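Local coordinates for protein 432aa long hypothetical deoxyribodipyrimidine photolyase (Sulfolobus tokodaii, PDB 2E0I) that probably repairs ultraviolet-induced pyrimidine dimers in DNA with light energy, carrying two FAD molecules, one of them a proposed light-harvesting cofactor, at residues I6-L11 / I104-K109; N20-E25 / A92-E97; E108-V113 / I119-Y124. All coordinates share one frame; numbering follows the deposited sequence.

Interaction 1: residues I6-L11 / I104-K109; sequences IFRRDL and ISRDEK. With FAD (flavin-adenine dinucleotide), chain F.
With CG anti to its carbonyl carbon (chi1 -61°) and its chain bent at chi2 and chi3, Arg8 reaches helix 101-115, where Arg106 comes to meet it from the opposite direction. The two guanidinium groups lie flat on one another: their planes differ by 12° and their centres are 3.8 Å apart. The overlap is offset, because Arg8 NH2 sits over the centre of the Arg106 group whereas Arg106 NH1 lies toward the rim of the Arg8 group. Arg106 NH1 and Arg8 NE, 3.3 Å apart, are both donors and form no bond.

Asp107 supplies the anion that probably offsets these like charges. Its carboxylate meets the edge of the Arg8 guanidinium, with OD1 paired to NH2 in a salt bridge whose modelled length is too short to be taken literally. Arg8 NH1 adds a weak bond to Asp107 OD2 at 3.4 Å. Arg106 NH2 also lies 3.5 Å from Asp107 OD1, but acts by charge alone, since that oxygen stands well out of the guanidinium plane. Over the other face of Arg106 lies C5' of FAD, and Arg106 NH1 donates weakly to FAD O4' at 3.3 Å. Arg8 and Arg106 thus line the pocket of this FAD.

The largely buried network ties the loop leaving strand 2-7 to helix 101-115, with Arg8 also packed on Val95 of the adjacent strand 92-96.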
loop_
_atom_site.group_PDB
_atom_site.type_symbol
_atom_site.label_atom_id
_atom_site.label_comp_id
_atom_site.label_asym_id
_atom_site.label_seq_id
_atom_site.Cartn_x
_atom_site.Cartn_y
_atom_site.Cartn_z
ATOM N N ILE A 6 16.646 -13.511 -1.617
ATOM C CA ILE A 6 15.243 -13.709 -1.281
ATOM C C ILE A 6 14.377 -12.517 -1.663
ATOM O O ILE A 6 14.538 -11.422 -1.113
ATOM C CB ILE A 6 15.041 -13.971 0.248
ATOM C CG1 ILE A 6 15.835 -15.204 0.699
ATOM C CG2 ILE A 6 13.556 -14.175 0.555
ATOM C CD1 ILE A 6 15.779 -15.427 2.200
ATOM N N PHE A 7 13.462 -12.733 -2.608
ATOM C CA PHE A 7 12.535 -11.687 -3.028
ATOM C C PHE A 7 11.461 -11.594 -1.961
ATOM O O PHE A 7 11.165 -12.568 -1.275
ATOM C CB PHE A 7 11.859 -12.052 -4.344
ATOM C CG PHE A 7 12.769 -12.036 -5.519
ATOM C CD1 PHE A 7 12.921 -10.884 -6.272
ATOM C CD2 PHE A 7 13.471 -13.179 -5.881
ATOM C CE1 PHE A 7 13.760 -10.861 -7.378
ATOM C CE2 PHE A 7 14.317 -13.175 -6.990
ATOM C CZ PHE A 7 14.462 -12.006 -7.742
ATOM N N ARG A 8 10.870 -10.421 -1.819
ATOM C CA ARG A 8 9.799 -10.265 -0.853
ATOM C C ARG A 8 8.776 -9.263 -1.338
ATOM O O ARG A 8 7.609 -9.590 -1.491
ATOM C CB ARG A 8 10.360 -9.801 0.489
ATOM C CG ARG A 8 11.348 -10.756 1.115
ATOM C CD ARG A 8 12.467 -9.955 1.708
ATOM N NE ARG A 8 12.836 -10.457 3.015
ATOM C CZ ARG A 8 13.442 -9.727 3.942
ATOM N NH1 ARG A 8 13.744 -8.455 3.694
ATOM N NH2 ARG A 8 13.737 -10.269 5.120
ATOM N N ARG A 9 9.256 -8.058 -1.623
ATOM C CA ARG A 9 8.430 -6.930 -2.021
ATOM C C ARG A 9 9.109 -6.186 -3.171
ATOM O O ARG A 9 8.724 -5.052 -3.503
ATOM C CB ARG A 9 8.378 -5.991 -0.830
ATOM C CG ARG A 9 7.072 -5.467 -0.425
ATOM C CD ARG A 9 7.283 -4.660 0.862
ATOM N NE ARG A 9 7.177 -3.315 0.420
ATOM C CZ ARG A 9 7.860 -2.229 0.722
ATOM N NH1 ARG A 9 7.454 -1.172 0.067
ATOM N NH2 ARG A 9 8.858 -2.138 1.591
ATOM N N ASP A 10 10.150 -6.804 -3.730
ATOM C CA ASP A 10 10.961 -6.243 -4.822
ATOM C C ASP A 10 10.859 -7.162 -6.036
ATOM O O ASP A 10 11.871 -7.607 -6.579
ATOM C CB ASP A 10 12.423 -6.160 -4.367
ATOM C CG ASP A 10 12.901 -7.449 -3.640
ATOM O OD1 ASP A 10 12.144 -8.443 -3.572
ATOM O OD2 ASP A 10 14.041 -7.477 -3.126
ATOM N N LEU A 11 9.633 -7.418 -6.473
ATOM C CA LEU A 11 9.382 -8.342 -7.573
ATOM C C LEU A 11 9.814 -7.907 -8.974
ATOM O O LEU A 11 8.972 -7.668 -9.849
ATOM C CB LEU A 11 7.899 -8.713 -7.567
ATOM C CG LEU A 11 7.370 -9.106 -6.183
ATOM C CD1 LEU A 11 6.011 -9.727 -6.318
ATOM C CD2 LEU A 11 8.312 -10.086 -5.515
ATOM N N ILE A 104 11.378 -6.350 10.583
ATOM C CA ILE A 104 12.605 -6.202 11.334
ATOM C C ILE A 104 12.906 -7.417 12.201
ATOM O O ILE A 104 14.053 -7.889 12.237
ATOM C CB ILE A 104 12.558 -4.925 12.189
ATOM C CG1 ILE A 104 12.637 -3.707 11.251
ATOM C CG2 ILE A 104 13.682 -4.941 13.219
ATOM C CD1 ILE A 104 11.858 -2.488 11.712
ATOM N N SER A 105 11.884 -7.947 12.871
ATOM C CA SER A 105 12.114 -9.089 13.737
ATOM C C SER A 105 12.370 -10.346 12.922
ATOM O O SER A 105 13.126 -11.229 13.336
ATOM C CB SER A 105 10.933 -9.296 14.681
ATOM O OG SER A 105 9.882 -9.965 14.028
ATOM N N ARG A 106 11.746 -10.418 11.755
ATOM C CA ARG A 106 11.916 -11.560 10.868
ATOM C C ARG A 106 13.346 -11.640 10.376
ATOM O O ARG A 106 13.909 -12.727 10.243
ATOM C CB ARG A 106 10.977 -11.412 9.692
ATOM C CG ARG A 106 11.355 -12.118 8.412
ATOM C CD ARG A 106 10.122 -11.993 7.693
ATOM N NE ARG A 106 10.021 -11.544 6.325
ATOM C CZ ARG A 106 10.111 -10.344 5.756
ATOM N NH1 ARG A 106 9.878 -10.343 4.467
ATOM N NH2 ARG A 106 10.460 -9.210 6.340
ATOM N N ASP A 107 13.934 -10.480 10.109
ATOM C CA ASP A 107 15.298 -10.433 9.639
ATOM C C ASP A 107 16.267 -10.687 10.793
ATOM O O ASP A 107 17.331 -11.285 10.611
ATOM C CB ASP A 107 15.546 -9.096 8.944
ATOM C CG ASP A 107 14.847 -9.019 7.584
ATOM O OD1 ASP A 107 13.807 -9.693 7.417
ATOM O OD2 ASP A 107 15.319 -8.288 6.680
ATOM N N GLU A 108 15.894 -10.264 11.990
ATOM C CA GLU A 108 16.756 -10.524 13.131
ATOM C C GLU A 108 16.862 -12.035 13.316
ATOM O O GLU A 108 17.950 -12.573 13.542
ATOM C CB GLU A 108 16.183 -9.899 14.397
ATOM C CG GLU A 108 16.015 -8.409 14.295
ATOM C CD GLU A 108 15.603 -7.789 15.611
ATOM O OE1 GLU A 108 14.747 -8.391 16.303
ATOM O OE2 GLU A 108 16.124 -6.696 15.949
ATOM N N LYS A 109 15.729 -12.720 13.210
ATOM C CA LYS A 109 15.746 -14.152 13.373
ATOM C C LYS A 109 16.545 -14.792 12.260
ATOM O O LYS A 109 17.298 -15.731 12.507
ATOM C CB LYS A 109 14.325 -14.720 13.417
ATOM C CG LYS A 109 13.498 -14.158 14.568
ATOM C CD LYS A 109 12.283 -15.016 14.901
ATOM C CE LYS A 109 11.173 -14.197 15.584
ATOM N NZ LYS A 109 10.419 -13.311 14.611
HETATM P PA FAD F . 2.383 -7.914 5.760
HETATM O O1A FAD F . 1.614 -6.650 5.716
HETATM O O2A FAD F . 1.987 -9.169 5.085
HETATM O O5B FAD F . 1.959 -8.331 7.257
HETATM C C5B FAD F . 2.659 -9.373 7.946
HETATM C C4B FAD F . 2.180 -9.516 9.394
HETATM O O4B FAD F . 1.896 -8.199 9.905
HETATM C C3B FAD F . 0.863 -10.289 9.479
HETATM O O3B FAD F . 0.721 -10.851 10.787
HETATM C C2B FAD F . -0.149 -9.163 9.269
HETATM O O2B FAD F . -1.408 -9.549 9.826
HETATM C C1B FAD F . 0.484 -8.093 10.159
HETATM N N9A FAD F . -0.028 -6.737 9.842
HETATM C C8A FAD F . -0.062 -6.178 8.634
HETATM N N7A FAD F . -0.538 -4.938 8.718
HETATM C C5A FAD F . -0.812 -4.700 9.996
HETATM C C6A FAD F . -1.297 -3.602 10.695
HETATM N N6A FAD F . -1.640 -2.491 10.050
HETATM N N1A FAD F . -1.439 -3.684 12.026
HETATM C C2A FAD F . -1.134 -4.795 12.676
HETATM N N3A FAD F . -0.673 -5.859 12.041
HETATM C C4A FAD F . -0.496 -5.847 10.712
HETATM N N1 FAD F . 6.197 -11.488 1.229
HETATM C C2 FAD F . 6.846 -12.725 1.334
HETATM O O2 FAD F . 8.074 -12.779 1.328
HETATM N N3 FAD F . 6.088 -13.891 1.496
HETATM C C4 FAD F . 4.690 -13.818 1.563
HETATM O O4 FAD F . 4.028 -14.847 1.699
HETATM C C4X FAD F . 4.050 -12.585 1.477
HETATM N N5 FAD F . 2.658 -12.499 1.611
HETATM C C5X FAD F . 2.016 -11.256 1.547
HETATM C C6 FAD F . 0.645 -11.173 1.772
HETATM C C7 FAD F . 0.010 -9.935 1.804
HETATM C C7M FAD F . -1.498 -9.871 2.059
HETATM C C8 FAD F . 0.754 -8.775 1.606
HETATM C C8M FAD F . 0.089 -7.398 1.637
HETATM C C9 FAD F . 2.125 -8.860 1.373
HETATM C C9A FAD F . 2.762 -10.098 1.342
HETATM N N10 FAD F . 4.152 -10.191 1.163
HETATM C C10 FAD F . 4.800 -11.425 1.304
HETATM C "C1'" FAD F . 4.964 -8.978 0.910
HETATM C "C2'" FAD F . 5.316 -8.218 2.188
HETATM O "O2'" FAD F . 4.902 -6.853 2.062
HETATM C "C3'" FAD F . 6.822 -8.296 2.463
HETATM O "O3'" FAD F . 7.192 -9.657 2.704
HETATM C "C4'" FAD F . 7.199 -7.442 3.675
HETATM O "O4'" FAD F . 8.625 -7.366 3.766
HETATM C "C5'" FAD F . 6.634 -8.043 4.965
HETATM O "O5'" FAD F . 6.292 -7.027 5.911
HETATM P P FAD F . 4.793 -6.439 5.949
HETATM O O1P FAD F . 4.688 -5.604 7.167
HETATM O O2P FAD F . 4.462 -5.828 4.642
HETATM O O3P FAD F . 3.934 -7.780 6.178
#

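Interaction 2: residues N20-E25 / A92-E97; sequences NYALSE and AIYVNE
Ala22 sits over one face of the Tyr94 ring: its CA is 3.8 Å from the centroid of that ring and 10° off the normal, which defines a CH-pi contact over the face. Its methyl group covers the root of the same ring, with Ala22 CB 3.6 Å from Tyr94 CG. Tyr21 adds a looser apolar contact, its CB being 4.2 Å from Tyr94 CE2, while its own ring leads away from the strand.

The far end of the ring is gripped differently. Tyr94 OH donates to Glu25 OE2, which lies at the ring edge and in its plane; the modelled separation is very short, so the pairing is clear but its length is doubtful. The Glu25 chain, extended beyond CG, passes alongside the hydroxyl, with Glu25 CB 3.3 Å from Tyr94 OH, before its carboxylate ends at the ring edge.

Helical bonding sets the spacing of these partners. Glu25 N binds Tyr21 O at 2.8 Å, and the same carbonyl accepts Ser24 OG at 3.2 Å from above the carbonyl plane. Farther out, Lys122 of strand 120-124 forms a salt bridge with Glu25 OE2, giving that oxygen a second partner. The Tyr21 ring stacks on Tyr124, and Tyr94 also touches Cys3 and Cys26, the two halves of a disulfide.

At their closest the axes of helix 20-25 and strand 92-96 are 8.5 Å apart, and their directions differ by 152°, so helix and strand run roughly antiparallel. A helix laid this way forms part of one face of an alpha/beta sandwich, with helices on both sides of a parallel sheet, as in the Rossmann-like N-terminal domain of photolyases (HUP group).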
loop_
_atom_site.group_PDB
_atom_site.type_symbol
_atom_site.label_atom_id
_atom_site.label_comp_id
_atom_site.label_asym_id
_atom_site.label_seq_id
_atom_site.Cartn_x
_atom_site.Cartn_y
_atom_site.Cartn_z
ATOM N N ASN A 20 21.394 -6.899 -7.132
ATOM C CA ASN A 20 22.587 -6.459 -7.852
ATOM C C ASN A 20 23.841 -6.883 -7.113
ATOM O O ASN A 20 24.715 -7.513 -7.700
ATOM C CB ASN A 20 22.604 -4.947 -8.023
ATOM C CG ASN A 20 21.753 -4.487 -9.171
ATOM O OD1 ASN A 20 21.483 -5.241 -10.109
ATOM N ND2 ASN A 20 21.342 -3.231 -9.123
ATOM N N TYR A 21 23.934 -6.544 -5.829
ATOM C CA TYR A 21 25.107 -6.921 -5.059
ATOM C C TYR A 21 25.279 -8.425 -5.073
ATOM O O TYR A 21 26.388 -8.929 -5.216
ATOM C CB TYR A 21 24.998 -6.439 -3.619
ATOM C CG TYR A 21 25.318 -4.982 -3.440
ATOM C CD1 TYR A 21 24.307 -4.045 -3.250
ATOM C CD2 TYR A 21 26.637 -4.535 -3.456
ATOM C CE1 TYR A 21 24.602 -2.696 -3.074
ATOM C CE2 TYR A 21 26.945 -3.191 -3.284
ATOM C CZ TYR A 21 25.923 -2.277 -3.092
ATOM O OH TYR A 21 26.222 -0.950 -2.905
ATOM N N ALA A 22 24.176 -9.147 -4.936
ATOM C CA ALA A 22 24.242 -10.597 -4.940
ATOM C C ALA A 22 24.862 -11.112 -6.234
ATOM O O ALA A 22 25.751 -11.959 -6.215
ATOM C CB ALA A 22 22.852 -11.182 -4.767
ATOM N N LEU A 23 24.389 -10.589 -7.358
ATOM C CA LEU A 23 24.876 -11.014 -8.666
ATOM C C LEU A 23 26.348 -10.706 -8.926
ATOM O O LEU A 23 27.047 -11.468 -9.595
ATOM C CB LEU A 23 24.013 -10.386 -9.766
ATOM C CG LEU A 23 22.619 -11.002 -9.919
ATOM C CD1 LEU A 23 21.755 -10.120 -10.808
ATOM C CD2 LEU A 23 22.743 -12.416 -10.487
ATOM N N SER A 24 26.821 -9.592 -8.391
ATOM C CA SER A 24 28.197 -9.205 -8.607
ATOM C C SER A 24 29.160 -9.783 -7.573
ATOM O O SER A 24 30.350 -9.940 -7.857
ATOM C CB SER A 24 28.305 -7.679 -8.630
ATOM O OG SER A 24 28.016 -7.129 -7.360
ATOM N N GLU A 25 28.657 -10.114 -6.386
ATOM C CA GLU A 25 29.519 -10.655 -5.339
ATOM C C GLU A 25 29.636 -12.178 -5.290
ATOM O O GLU A 25 30.603 -12.686 -4.739
ATOM C CB GLU A 25 29.084 -10.135 -3.963
ATOM C CG GLU A 25 29.234 -8.629 -3.777
ATOM C CD GLU A 25 28.888 -8.162 -2.358
ATOM O OE1 GLU A 25 28.956 -6.937 -2.085
ATOM O OE2 GLU A 25 28.549 -9.017 -1.506
ATOM N N ALA A 92 26.071 -17.284 1.510
ATOM C CA ALA A 92 25.491 -16.026 1.936
ATOM C C ALA A 92 24.035 -15.933 1.499
ATOM O O ALA A 92 23.563 -16.698 0.651
ATOM C CB ALA A 92 26.294 -14.863 1.350
ATOM N N ILE A 93 23.328 -14.989 2.107
ATOM C CA ILE A 93 21.928 -14.737 1.803
ATOM C C ILE A 93 21.775 -13.234 1.648
ATOM O O ILE A 93 22.157 -12.473 2.540
ATOM C CB ILE A 93 21.016 -15.237 2.941
ATOM C CG1 ILE A 93 20.963 -16.774 2.933
ATOM C CG2 ILE A 93 19.634 -14.619 2.801
ATOM C CD1 ILE A 93 20.148 -17.367 4.064
ATOM N N TYR A 94 21.237 -12.804 0.510
ATOM C CA TYR A 94 21.052 -11.381 0.262
ATOM C C TYR A 94 19.576 -11.010 0.246
ATOM O O TYR A 94 18.742 -11.801 -0.178
ATOM C CB TYR A 94 21.666 -10.984 -1.079
ATOM C CG TYR A 94 23.175 -11.039 -1.156
ATOM C CD1 TYR A 94 23.848 -12.254 -1.148
ATOM C CD2 TYR A 94 23.926 -9.868 -1.249
ATOM C CE1 TYR A 94 25.230 -12.303 -1.228
ATOM C CE2 TYR A 94 25.309 -9.905 -1.329
ATOM C CZ TYR A 94 25.955 -11.125 -1.316
ATOM O OH TYR A 94 27.327 -11.166 -1.366
ATOM N N VAL A 95 19.259 -9.808 0.715
ATOM C CA VAL A 95 17.881 -9.307 0.717
ATOM C C VAL A 95 17.873 -7.795 0.793
ATOM O O VAL A 95 18.910 -7.154 0.933
ATOM C CB VAL A 95 17.048 -9.805 1.925
ATOM C CG1 VAL A 95 17.099 -11.311 2.001
ATOM C CG2 VAL A 95 17.550 -9.173 3.210
ATOM N N ASN A 96 16.682 -7.232 0.698
ATOM C CA ASN A 96 16.506 -5.798 0.800
ATOM C C ASN A 96 15.726 -5.598 2.092
ATOM O O ASN A 96 14.616 -6.099 2.236
ATOM C CB ASN A 96 15.708 -5.276 -0.396
ATOM C CG ASN A 96 16.541 -5.186 -1.652
ATOM O OD1 ASN A 96 16.089 -5.544 -2.733
ATOM N ND2 ASN A 96 17.762 -4.686 -1.520
ATOM N N GLU A 97 16.321 -4.885 3.037
ATOM C CA GLU A 97 15.696 -4.640 4.326
ATOM C C GLU A 97 14.370 -3.919 4.162
ATOM O O GLU A 97 14.171 -3.195 3.191
ATOM C CB GLU A 97 16.609 -3.773 5.173
ATOM C CG GLU A 97 16.681 -2.355 4.655
ATOM C CD GLU A 97 17.511 -1.453 5.531
ATOM O OE1 GLU A 97 17.592 -0.239 5.220
ATOM O OE2 GLU A 97 18.077 -1.960 6.526
#

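Interaction 3: residues E108-V113 / I119-Y124; sequences EKIRKV and IEFKAY
The beta-alpha-beta unit made of strand 92-96, helix 101-115 and strand 120-124 is packed here, where Ile110 and Arg111 of the helix meet Phe121 of the second strand. Arg111 and Phe121 are also the nearest CA pair of the two segments, at 6.1 Å. The gamma-methyl branch of Ile110 does the touching, with Ile110 CG2 3.8 Å from Phe121 CE1. Measured to the ring centroid, that CG2 lies 29° off the normal, an off-centre CH-pi contact. Ile110 and Val113 also touch Val83 of helix 79-86.

Arg111 takes another part of the ring. Its CG is anti to the backbone N (chi1 -176°), and the bend at chi3 turns the guanidinium so that Phe121 CD2 lies over one of its faces. The guanidinium and ring planes are 62° apart, so this is no parallel stack. The guanidinium reaches the strand backbone through two weak bonds, one carbonyl accepting from both of its terminal nitrogens: Arg111 NH1 is 3.3 Å from Phe121 O, and Arg111 NH2 is 3.4 Å from the same oxygen.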
loop_
_atom_site.group_PDB
_atom_site.type_symbol
_atom_site.label_atom_id
_atom_site.label_comp_id
_atom_site.label_asym_id
_atom_site.label_seq_id
_atom_site.Cartn_x
_atom_site.Cartn_y
_atom_site.Cartn_z
ATOM N N GLU A 108 15.894 -10.264 11.990
ATOM C CA GLU A 108 16.756 -10.524 13.131
ATOM C C GLU A 108 16.862 -12.035 13.316
ATOM O O GLU A 108 17.950 -12.573 13.542
ATOM C CB GLU A 108 16.183 -9.899 14.397
ATOM C CG GLU A 108 16.015 -8.409 14.295
ATOM C CD GLU A 108 15.603 -7.789 15.611
ATOM O OE1 GLU A 108 14.747 -8.391 16.303
ATOM O OE2 GLU A 108 16.124 -6.696 15.949
ATOM N N LYS A 109 15.729 -12.720 13.210
ATOM C CA LYS A 109 15.746 -14.152 13.373
ATOM C C LYS A 109 16.545 -14.792 12.260
ATOM O O LYS A 109 17.298 -15.731 12.507
ATOM C CB LYS A 109 14.325 -14.720 13.417
ATOM C CG LYS A 109 13.498 -14.158 14.568
ATOM C CD LYS A 109 12.283 -15.016 14.901
ATOM C CE LYS A 109 11.173 -14.197 15.584
ATOM N NZ LYS A 109 10.419 -13.311 14.611
ATOM N N ILE A 110 16.409 -14.301 11.033
ATOM C CA ILE A 110 17.178 -14.908 9.946
ATOM C C ILE A 110 18.668 -14.677 10.203
ATOM O O ILE A 110 19.503 -15.533 9.899
ATOM C CB ILE A 110 16.800 -14.332 8.553
ATOM C CG1 ILE A 110 15.336 -14.645 8.238
ATOM C CG2 ILE A 110 17.688 -14.951 7.477
ATOM C CD1 ILE A 110 14.832 -14.015 6.946
ATOM N N ARG A 111 18.992 -13.519 10.779
ATOM C CA ARG A 111 20.378 -13.197 11.076
ATOM C C ARG A 111 20.931 -14.176 12.106
ATOM O O ARG A 111 22.018 -14.728 11.927
ATOM C CB ARG A 111 20.505 -11.768 11.584
ATOM C CG ARG A 111 21.943 -11.370 11.813
ATOM C CD ARG A 111 22.072 -9.898 12.100
ATOM N NE ARG A 111 21.783 -9.080 10.925
ATOM C CZ ARG A 111 22.505 -9.084 9.804
ATOM N NH1 ARG A 111 23.568 -9.876 9.700
ATOM N NH2 ARG A 111 22.170 -8.291 8.788
ATOM N N LYS A 112 20.185 -14.398 13.182
ATOM C CA LYS A 112 20.615 -15.351 14.196
ATOM C C LYS A 112 20.872 -16.736 13.579
ATOM O O LYS A 112 21.919 -17.336 13.791
ATOM C CB LYS A 112 19.561 -15.467 15.287
ATOM C CG LYS A 112 19.622 -14.363 16.320
ATOM C CD LYS A 112 18.754 -14.704 17.535
ATOM C CE LYS A 112 18.909 -16.187 17.967
ATOM N NZ LYS A 112 20.337 -16.675 18.017
ATOM N N VAL A 113 19.915 -17.235 12.812
ATOM C CA VAL A 113 20.050 -18.528 12.167
ATOM C C VAL A 113 21.266 -18.553 11.245
ATOM O O VAL A 113 21.914 -19.594 11.080
ATOM C CB VAL A 113 18.788 -18.853 11.349
ATOM C CG1 VAL A 113 18.969 -20.159 10.576
ATOM C CG2 VAL A 113 17.601 -18.938 12.279
ATOM N N ILE A 119 26.568 -18.548 7.686
ATOM C CA ILE A 119 26.024 -17.975 6.464
ATOM C C ILE A 119 26.066 -16.469 6.602
ATOM O O ILE A 119 25.581 -15.924 7.589
ATOM C CB ILE A 119 24.567 -18.402 6.247
ATOM C CG1 ILE A 119 24.475 -19.928 6.245
ATOM C CG2 ILE A 119 24.042 -17.822 4.935
ATOM C CD1 ILE A 119 23.048 -20.455 6.191
ATOM N N GLU A 120 26.655 -15.790 5.627
ATOM C CA GLU A 120 26.709 -14.340 5.700
ATOM C C GLU A 120 25.327 -13.769 5.329
ATOM O O GLU A 120 24.737 -14.162 4.322
ATOM C CB GLU A 120 27.783 -13.804 4.758
ATOM C CG GLU A 120 28.392 -12.516 5.261
ATOM C CD GLU A 120 29.352 -11.879 4.274
ATOM O OE1 GLU A 120 29.848 -10.761 4.572
ATOM O OE2 GLU A 120 29.610 -12.490 3.202
ATOM N N PHE A 121 24.803 -12.862 6.148
ATOM C CA PHE A 121 23.490 -12.270 5.883
ATOM C C PHE A 121 23.630 -10.807 5.534
ATOM O O PHE A 121 23.918 -9.984 6.392
ATOM C CB PHE A 121 22.584 -12.403 7.104
ATOM C CG PHE A 121 21.196 -11.872 6.891
ATOM C CD1 PHE A 121 20.393 -12.388 5.880
ATOM C CD2 PHE A 121 20.681 -10.883 7.720
ATOM C CE1 PHE A 121 19.093 -11.925 5.701
ATOM C CE2 PHE A 121 19.388 -10.415 7.550
ATOM C CZ PHE A 121 18.588 -10.936 6.539
ATOM N N LYS A 122 23.384 -10.484 4.273
ATOM C CA LYS A 122 23.531 -9.117 3.797
ATOM C C LYS A 122 22.205 -8.464 3.384
ATOM O O LYS A 122 21.536 -8.938 2.466
ATOM C CB LYS A 122 24.537 -9.116 2.630
ATOM C CG LYS A 122 25.726 -10.057 2.889
ATOM C CD LYS A 122 26.848 -9.939 1.864
ATOM C CE LYS A 122 27.732 -8.730 2.130
ATOM N NZ LYS A 122 28.872 -8.650 1.172
ATOM N N ALA A 123 21.828 -7.383 4.070
ATOM C CA ALA A 123 20.590 -6.661 3.757
ATOM C C ALA A 123 20.954 -5.299 3.184
ATOM O O ALA A 123 21.912 -4.690 3.627
ATOM C CB ALA A 123 19.743 -6.498 4.996
ATOM N N TYR A 124 20.202 -4.830 2.191
ATOM C CA TYR A 124 20.488 -3.550 1.552
ATOM C C TYR A 124 19.255 -2.673 1.482
ATOM O O TYR A 124 18.132 -3.178 1.538
ATOM C CB TYR A 124 21.004 -3.771 0.127
ATOM C CG TYR A 124 22.290 -4.552 0.057
ATOM C CD1 TYR A 124 23.533 -3.908 0.089
ATOM C CD2 TYR A 124 22.268 -5.946 0.001
ATOM C CE1 TYR A 124 24.725 -4.647 0.070
ATOM C CE2 TYR A 124 23.443 -6.692 -0.020
ATOM C CZ TYR A 124 24.667 -6.045 0.014
ATOM O OH TYR A 124 25.819 -6.804 -0.015
#

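All three contacts lie on or at the end of one parallel sheet, in which strands 2-7, 92-96 and 120-124 are consecutive. Interactions 1 and 3 use successive turns of helix 101-115 and share Glu108 and Lys109; interaction 2 involves a different helix, 17-25, on the opposite face of the sheet. Their chemistry follows their place. Interaction 1, buried beside FAD, is almost wholly charged, whereas interaction 3, also largely buried but farther along the helix from the cofactor, centres on an aromatic ring with an arginine beside it. Interaction 2 is only partly buried and mixes ring packing with a carboxylate. Lys122 pairs with Glu25, and Ile6 N bonds to Tyr94 O, linking the contacts through the sheet.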